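Local coordinates for protein vinylacetyl-CoA Delta-isomerase (Nitrosopumilus maritimus SCM1, PDB 6VJR) that probably catalyses the dehydration of 4-hydroxybutyryl-CoA and the isomerisation of vinylacetyl-CoA, using FAD and a [4Fe-4S] cluster, and is oxygen tolerant, at residues Y440-E443 with S444-A448; C365-N368 with V369-P373; C287-R290 with R291-V294. All coordinates share one frame; numbering follows the deposited sequence.

Interaction 1 of 3, residues Y440-E443 with S444-A448; sequences YLTE and SMHGA. With FE (Fe (III) ion), chain I; FAD (flavin-adenine dinucleotide), chain F; SF4 (iron/sulfur cluster), chain E.
E443 and G447 meet at the C-terminal end of helix 437-446, in the C-terminal family region related to acyl-CoA dehydrogenases, where the last helical turn opens toward the iron-sulfur and flavin site. The glutamate belongs to the first shell of the iron: OE2 binds the ferric ion at 2.0 Å and also lies 3.4 Å from CA of G447. Its CG is anti to the backbone N (chi1 -158°), and a bend at chi2 turns the carboxylate to the metal, leaving the aliphatic part against the dimethylbenzene end of the FAD, with CG 3.4 Å from the flavin C7. K296 makes a salt bridge to OE1, so the two oxygens are held by different partners, one by a lysine and one by iron; this should help fix the carboxylate's rotation.

Backbone bonds hold the turn that carries this ligand. The carbonyl O of E443 accepts from G447 N at 2.8 Å, and M445 N and H446 N bond to L441 O and T442 O. G447 is also where the chain leaves helical geometry, passing on to A448 beside the FAD ribityl chain. H446 and T442 lie side by side and point the same way, with CG2 of the threonine 4.2 Å from CD2 of the imidazole. Both nitrogens of that ring are engaged, ND1 by S450 OG and NE2 by Q381 O of the second subunit, whose side-chain OE1 in turn takes the T442 hydroxyl. The carbonyl O of H446 comes within 3.3 Å of FAD C4'.

One turn earlier, the hydroxyl of S444 folds onto its own helix. With OG beside the backbone N (chi1 -69°), it donates to Y440 O at 2.7 Å, approaching from above the carbonyl plane, 52° out of it.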
# COMPACT_ATOMS: atom_id res chain seq x y z
N TYR A 440 13.13 -14.03 -8.68
CA TYR A 440 12.87 -12.62 -8.43
C TYR A 440 11.71 -12.44 -7.44
O TYR A 440 11.72 -11.51 -6.64
CB TYR A 440 12.63 -11.89 -9.76
CG TYR A 440 12.52 -10.39 -9.60
CD1 TYR A 440 13.50 -9.66 -9.00
CD2 TYR A 440 11.37 -9.72 -9.95
CE1 TYR A 440 13.41 -8.29 -8.84
CE2 TYR A 440 11.26 -8.34 -9.79
CZ TYR A 440 12.25 -7.62 -9.18
OH TYR A 440 12.14 -6.28 -8.98
N LEU A 441 10.70 -13.29 -7.54
CA LEU A 441 9.52 -13.21 -6.71
C LEU A 441 9.60 -14.19 -5.56
O LEU A 441 9.76 -13.77 -4.41
CB LEU A 441 8.23 -13.37 -7.52
CG LEU A 441 8.02 -12.36 -8.63
CD1 LEU A 441 6.66 -12.58 -9.32
CD2 LEU A 441 8.14 -10.95 -8.12
N THR A 442 9.49 -15.49 -5.83
CA THR A 442 9.30 -16.41 -4.73
C THR A 442 10.54 -16.57 -3.83
O THR A 442 10.40 -16.74 -2.61
CB THR A 442 8.79 -17.74 -5.29
OG1 THR A 442 7.72 -17.50 -6.21
CG2 THR A 442 8.21 -18.58 -4.16
N GLU A 443 11.76 -16.50 -4.39
CA GLU A 443 12.93 -16.56 -3.53
C GLU A 443 13.08 -15.24 -2.76
O GLU A 443 13.51 -15.25 -1.62
CB GLU A 443 14.19 -16.87 -4.32
CG GLU A 443 15.24 -17.45 -3.39
CD GLU A 443 16.25 -16.50 -2.86
OE1 GLU A 443 16.38 -15.42 -3.49
OE2 GLU A 443 16.95 -16.89 -1.89
N SER A 444 12.66 -14.11 -3.34
CA SER A 444 12.57 -12.87 -2.57
C SER A 444 11.68 -13.06 -1.34
O SER A 444 11.92 -12.57 -0.25
CB SER A 444 12.13 -11.69 -3.44
OG SER A 444 13.16 -11.37 -4.36
N MET A 445 10.56 -13.77 -1.53
CA MET A 445 9.64 -14.06 -0.45
C MET A 445 10.25 -14.96 0.64
O MET A 445 10.11 -14.63 1.83
CB MET A 445 8.39 -14.74 -1.03
CG MET A 445 7.30 -15.19 -0.03
SD MET A 445 6.65 -13.85 0.96
CE MET A 445 5.63 -13.00 -0.25
N HIS A 446 10.89 -16.07 0.26
CA HIS A 446 11.24 -17.12 1.22
C HIS A 446 12.73 -17.26 1.54
O HIS A 446 13.10 -17.88 2.53
CB HIS A 446 10.71 -18.49 0.78
CG HIS A 446 9.22 -18.56 0.90
ND1 HIS A 446 8.61 -18.42 2.13
CD2 HIS A 446 8.25 -18.62 -0.00
CE1 HIS A 446 7.29 -18.49 1.96
NE2 HIS A 446 7.04 -18.62 0.66
N GLY A 447 13.57 -16.75 0.69
CA GLY A 447 15.01 -16.91 0.90
C GLY A 447 15.49 -16.30 2.23
O GLY A 447 15.10 -15.21 2.62
N ALA A 448 16.29 -17.06 2.98
CA ALA A 448 16.70 -16.75 4.36
C ALA A 448 15.51 -16.55 5.31
O ALA A 448 15.62 -15.87 6.34
CB ALA A 448 17.58 -15.53 4.42
FE FE I . 18.54 -16.40 -0.86
PA FAD F . 7.44 -23.02 5.43
O1A FAD F . 8.25 -22.97 6.65
O2A FAD F . 6.64 -24.24 5.18
O5B FAD F . 6.62 -21.66 5.38
C5B FAD F . 5.26 -21.59 4.88
C4B FAD F . 4.49 -20.62 5.72
O4B FAD F . 4.26 -21.19 7.03
C3B FAD F . 5.14 -19.24 5.96
O3B FAD F . 4.14 -18.22 5.97
C2B FAD F . 5.76 -19.39 7.34
O2B FAD F . 5.99 -18.19 8.07
C1B FAD F . 4.72 -20.29 8.03
N9A FAD F . 5.27 -21.10 9.11
C8A FAD F . 6.16 -22.15 9.05
N7A FAD F . 6.44 -22.70 10.21
C5A FAD F . 5.70 -21.94 11.10
C6A FAD F . 5.57 -22.02 12.50
N6A FAD F . 6.15 -22.96 13.24
N1A FAD F . 4.81 -21.08 13.11
C2A FAD F . 4.19 -20.16 12.34
N3A FAD F . 4.21 -20.01 11.02
C4A FAD F . 5.00 -20.94 10.44
N1 FAD F . 17.62 -22.78 1.79
C2 FAD F . 18.90 -23.25 1.93
O2 FAD F . 19.31 -23.79 2.97
N3 FAD F . 19.79 -23.05 0.89
C4 FAD F . 19.53 -22.46 -0.31
O4 FAD F . 20.35 -22.42 -1.21
C4X FAD F . 18.14 -22.05 -0.47
N5 FAD F . 17.77 -21.48 -1.62
C5X FAD F . 16.42 -21.31 -1.85
C6 FAD F . 15.96 -20.94 -3.12
C7 FAD F . 14.60 -20.81 -3.39
C7M FAD F . 14.14 -20.51 -4.80
C8 FAD F . 13.68 -20.90 -2.33
C8M FAD F . 12.22 -20.65 -2.57
C9 FAD F . 14.11 -21.18 -1.06
C9A FAD F . 15.49 -21.42 -0.81
N10 FAD F . 15.95 -21.82 0.45
C10 FAD F . 17.26 -22.24 0.64
C1' FAD F . 14.91 -22.19 1.43
C2' FAD F . 14.26 -21.09 2.23
O2' FAD F . 15.15 -20.73 3.28
C3' FAD F . 12.92 -21.59 2.80
O3' FAD F . 12.04 -21.70 1.70
C4' FAD F . 12.35 -20.73 3.95
O4' FAD F . 13.13 -20.88 5.13
C5' FAD F . 10.91 -21.09 4.27
O5' FAD F . 10.82 -22.46 4.62
P FAD F . 9.83 -23.41 3.88
O1P FAD F . 10.02 -23.40 2.43
O2P FAD F . 9.90 -24.70 4.59
O3P FAD F . 8.36 -22.82 4.11
FE1 SF4 E . 20.38 -15.41 -3.06
FE2 SF4 E . 20.27 -13.51 -5.04
FE3 SF4 E . 20.88 -15.96 -5.66
FE4 SF4 E . 22.70 -14.42 -4.44
S1 SF4 E . 21.94 -14.18 -6.53
S2 SF4 E . 22.15 -16.64 -3.88
S3 SF4 E . 21.30 -13.26 -2.98
S4 SF4 E . 18.91 -15.32 -4.72

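Interaction 2 of 3, residues C365-N368 with V369-P373; sequences CKHN and VTRFP
N368 and F372 stand side by side where helix 359-369 gives way to helix 372-384, the amide nearly parallel to the phenyl ring with 14° between their planes. The asparagine lies over one face of the ring: CB makes an off-centre CH-pi contact, 4.3 Å from the centroid, and OD1 comes 3.5 Å from CZ. Both side chains leave their backbones alike, CG beside the backbone N (chi1 -71° and -62°), which sets the flat groups alongside. The carbonyl O of N368 serves two backbone donors across the junction, F372 N almost in line with the C=O bond at 2.9 Å and R371 N from well above the carbonyl plane.

The carbonyl O of H367 receives the T370 hydroxyl at 2.7 Å, and that OG1 also sits over one face of the imidazole, toward the rim. CD2 of H367 lies over the centre of the R371 guanidinium, 3.9 Å above its plane, the ring steeply tilted to it. ND1 and NE2 of H367 are hydrogen-bonded to Q454 and R455; a water also links NE2, by a weak bond, to R371 NH2. A second water, in the guanidinium plane, donates to N368 OD1 and accepts from R371 NH1. E328 of the third subunit forms a salt bridge with R371 NH1, and H331 of that subunit bonds to N368 OD1.

V369 N bonds to C365 O at 3.0 Å. In the conformer modelled here, its side chain touches I336 of helix 320-345 and S444 of helix 437-446. F372 packs on helix 320-345 as well, H367 and T370 face helix 451-461, and P373, in the first turn of helix 372-384, packs against Y440 and L441 of helix 437-446.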
# COMPACT_ATOMS: atom_id res chain seq x y z
N CYS A 365 15.92 -4.80 5.05
CA CYS A 365 16.23 -5.07 3.65
C CYS A 365 15.36 -6.23 3.15
O CYS A 365 14.59 -6.12 2.20
CB CYS A 365 17.70 -5.36 3.48
SG CYS A 365 18.16 -5.76 1.77
N LYS A 366 15.47 -7.37 3.81
CA LYS A 366 14.75 -8.56 3.37
C LYS A 366 13.24 -8.36 3.44
O LYS A 366 12.52 -8.82 2.56
CB LYS A 366 15.22 -9.74 4.22
CG LYS A 366 14.21 -10.85 4.26
CD LYS A 366 14.13 -11.66 2.98
CE LYS A 366 13.20 -12.77 3.23
NZ LYS A 366 12.87 -13.59 2.09
N HIS A 367 12.75 -7.72 4.50
CA HIS A 367 11.29 -7.56 4.61
C HIS A 367 10.75 -6.75 3.44
O HIS A 367 9.67 -7.08 2.91
CB HIS A 367 10.87 -7.06 5.98
CG HIS A 367 9.52 -7.55 6.38
ND1 HIS A 367 9.28 -8.90 6.52
CD2 HIS A 367 8.36 -6.93 6.62
CE1 HIS A 367 8.00 -9.06 6.92
NE2 HIS A 367 7.43 -7.88 6.97
N ASN A 368 11.47 -5.70 3.04
CA ASN A 368 11.10 -4.96 1.84
C ASN A 368 11.18 -5.83 0.59
O ASN A 368 10.37 -5.67 -0.34
CB ASN A 368 11.84 -3.63 1.74
CG ASN A 368 11.34 -2.65 2.77
OD1 ASN A 368 10.12 -2.48 2.95
ND2 ASN A 368 12.25 -1.96 3.44
N VAL A 369 12.24 -6.64 0.49
CA VAL A 369 12.39 -7.59 -0.61
C VAL A 369 11.16 -8.50 -0.76
O VAL A 369 10.81 -8.90 -1.88
CB VAL A 369 13.71 -8.38 -0.46
CG1 VAL A 369 13.81 -9.62 -1.33
CG2 VAL A 369 14.88 -7.45 -0.71
N THR A 370 10.50 -8.86 0.36
CA THR A 370 9.32 -9.75 0.31
C THR A 370 8.12 -9.07 -0.34
O THR A 370 7.15 -9.78 -0.69
CB THR A 370 8.92 -10.35 1.67
OG1 THR A 370 8.28 -9.34 2.46
CG2 THR A 370 10.10 -11.02 2.38
N ARG A 371 8.17 -7.74 -0.46
CA ARG A 371 7.06 -6.92 -0.95
C ARG A 371 7.33 -6.35 -2.35
O ARG A 371 6.53 -6.49 -3.26
CB ARG A 371 6.81 -5.80 0.07
CG ARG A 371 6.31 -6.29 1.41
CD ARG A 371 6.25 -5.19 2.46
NE ARG A 371 5.58 -5.65 3.67
CZ ARG A 371 5.39 -4.94 4.77
NH1 ARG A 371 5.84 -3.72 4.86
NH2 ARG A 371 4.73 -5.44 5.79
N PHE A 372 8.43 -5.62 -2.47
CA PHE A 372 8.57 -4.69 -3.59
C PHE A 372 8.75 -5.39 -4.94
O PHE A 372 8.25 -4.86 -5.96
CB PHE A 372 9.66 -3.64 -3.38
CG PHE A 372 9.41 -2.73 -2.20
CD1 PHE A 372 8.14 -2.61 -1.60
CD2 PHE A 372 10.45 -1.95 -1.69
CE1 PHE A 372 7.96 -1.76 -0.52
CE2 PHE A 372 10.23 -1.09 -0.63
CZ PHE A 372 8.98 -1.01 -0.04
N PRO A 373 9.51 -6.51 -5.08
CA PRO A 373 9.62 -7.17 -6.39
C PRO A 373 8.25 -7.44 -7.00
O PRO A 373 8.10 -7.39 -8.23
CB PRO A 373 10.46 -8.42 -6.12
CG PRO A 373 11.32 -7.96 -4.94
CD PRO A 373 10.34 -7.19 -4.06
O HOH W 1 4.98 -8.46 5.84
O HOH W 2 7.42 -1.95 3.24

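Interaction 3 of 3, residues C287-R290 with R291-V294; sequences CYHR and RSYV. With FE (Fe (III) ion), chain I; SF4 (iron/sulfur cluster), chain E.
H289 sends its imidazole out with CG anti to the backbone N (chi1 -159°), whereas Y293, one turn later, has CG beside its backbone N (chi1 -69°), and the two side chains converge on the ferric ion. This i to i+4 pair sits near the C-terminal end of helix 278-292. The iron is bound by H289 NE2 at 2.3 Å and by Y293 OH at 2.0 Å, with E443 as a further protein ligand. The rings are set obliquely, centroids 5.1 Å apart and planes at 75°. Behind the first shell, D105 OD2 accepts from H289 ND1 and also pairs with the S292 hydroxyl, which probably steadies the imidazole's rotation. The same turn borders the cluster: S292 O lies 3.4 Å from the sulfide S3.

R291 curls back over the helix end, bent at chi2 and chi3, while Q83 and S344 hold NH1. The carbonyl O of Y288 is gripped by R291 twice: the backbone N approaches from above the carbonyl plane, and NE lies in that plane on a lone pair at 2.9 Å.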
# COMPACT_ATOMS: atom_id res chain seq x y z
N CYS A 287 21.44 -13.15 9.14
CA CYS A 287 21.85 -11.75 9.20
C CYS A 287 22.56 -11.36 7.90
O CYS A 287 22.22 -10.35 7.29
CB CYS A 287 22.77 -11.56 10.40
SG CYS A 287 23.33 -9.87 10.65
N TYR A 288 23.60 -12.12 7.51
CA TYR A 288 24.26 -11.82 6.26
C TYR A 288 23.30 -11.94 5.08
O TYR A 288 23.25 -11.07 4.18
CB TYR A 288 25.44 -12.76 6.02
CG TYR A 288 26.67 -12.55 6.90
CD1 TYR A 288 27.45 -11.42 6.82
CD2 TYR A 288 26.98 -13.48 7.89
CE1 TYR A 288 28.55 -11.26 7.62
CE2 TYR A 288 28.10 -13.34 8.68
CZ TYR A 288 28.84 -12.18 8.61
OH TYR A 288 29.96 -12.04 9.41
N HIS A 289 22.63 -13.08 5.01
CA HIS A 289 21.92 -13.42 3.79
C HIS A 289 20.73 -12.49 3.54
O HIS A 289 20.45 -12.17 2.37
CB HIS A 289 21.54 -14.88 3.73
CG HIS A 289 21.29 -15.33 2.33
ND1 HIS A 289 22.24 -15.31 1.34
CD2 HIS A 289 20.15 -15.74 1.75
CE1 HIS A 289 21.64 -15.70 0.19
NE2 HIS A 289 20.37 -15.97 0.43
N ARG A 290 20.09 -12.00 4.60
CA ARG A 290 18.94 -11.11 4.47
C ARG A 290 19.33 -9.78 3.81
O ARG A 290 18.49 -9.13 3.23
CB ARG A 290 18.24 -10.94 5.83
CG ARG A 290 17.38 -12.16 6.12
CD ARG A 290 16.70 -12.17 7.44
NE ARG A 290 15.98 -13.43 7.63
CZ ARG A 290 15.66 -13.93 8.81
NH1 ARG A 290 15.72 -13.18 9.88
NH2 ARG A 290 15.32 -15.18 8.90
N ARG A 291 20.61 -9.40 3.81
CA ARG A 291 21.00 -8.24 3.02
C ARG A 291 21.86 -8.56 1.79
O ARG A 291 22.20 -7.63 1.03
CB ARG A 291 21.55 -7.09 3.84
CG ARG A 291 22.71 -7.35 4.75
CD ARG A 291 24.11 -7.27 4.11
NE ARG A 291 24.54 -8.54 3.54
CZ ARG A 291 25.83 -8.84 3.23
NH1 ARG A 291 26.81 -7.91 3.27
NH2 ARG A 291 26.12 -10.06 2.84
N SER A 292 22.10 -9.84 1.51
CA SER A 292 22.56 -10.27 0.20
C SER A 292 21.52 -10.04 -0.88
O SER A 292 21.86 -10.03 -2.08
CB SER A 292 23.09 -11.70 0.26
OG SER A 292 24.34 -11.68 0.96
N TYR A 293 20.26 -9.82 -0.44
CA TYR A 293 19.15 -9.52 -1.36
C TYR A 293 19.30 -8.20 -2.09
O TYR A 293 18.48 -7.89 -2.94
CB TYR A 293 17.76 -9.65 -0.71
CG TYR A 293 17.50 -11.12 -0.43
CD1 TYR A 293 16.93 -11.92 -1.40
CD2 TYR A 293 17.89 -11.69 0.76
CE1 TYR A 293 16.81 -13.28 -1.24
CE2 TYR A 293 17.77 -13.06 0.95
CZ TYR A 293 17.29 -13.85 -0.07
OH TYR A 293 17.27 -15.18 0.07
N VAL A 294 20.38 -7.45 -1.86
CA VAL A 294 20.82 -6.42 -2.79
C VAL A 294 20.95 -6.98 -4.22
O VAL A 294 20.79 -6.26 -5.21
CB VAL A 294 22.11 -5.80 -2.29
CG1 VAL A 294 22.85 -5.01 -3.36
CG2 VAL A 294 21.82 -4.95 -1.08
FE FE I . 18.54 -16.40 -0.86
FE1 SF4 E . 20.38 -15.41 -3.06
FE2 SF4 E . 20.27 -13.51 -5.04
FE3 SF4 E . 20.88 -15.96 -5.66
FE4 SF4 E . 22.70 -14.42 -4.44
S1 SF4 E . 21.94 -14.18 -6.53
S2 SF4 E . 22.15 -16.64 -3.88
S3 SF4 E . 21.30 -13.26 -2.98
S4 SF4 E . 18.91 -15.32 -4.72

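How the interactions relate
Interactions 1 and 3 share the ferric ion: E443 brings one protein ligand, H289 and Y293 the other two, with E443 OE2 and Y293 OH 2.6 Å apart on the metal. A448 O also takes R290 NH2 at 2.7 Å, tying the two helix ends together. Interaction 2 lies one layer behind the site. From it K366 reaches forward: in the modelled conformer its NZ is 2.7 Å from S444 O and 2.8 Å from G447 O, at the C-terminal end of helix 437-446, and it makes a cation-pi contact with Y293. V369 backs the same tyrosine, CG2 to CB 3.6 Å. Residues 365-373 thus touch both segments that carry iron ligands, and also meet neighbouring subunits.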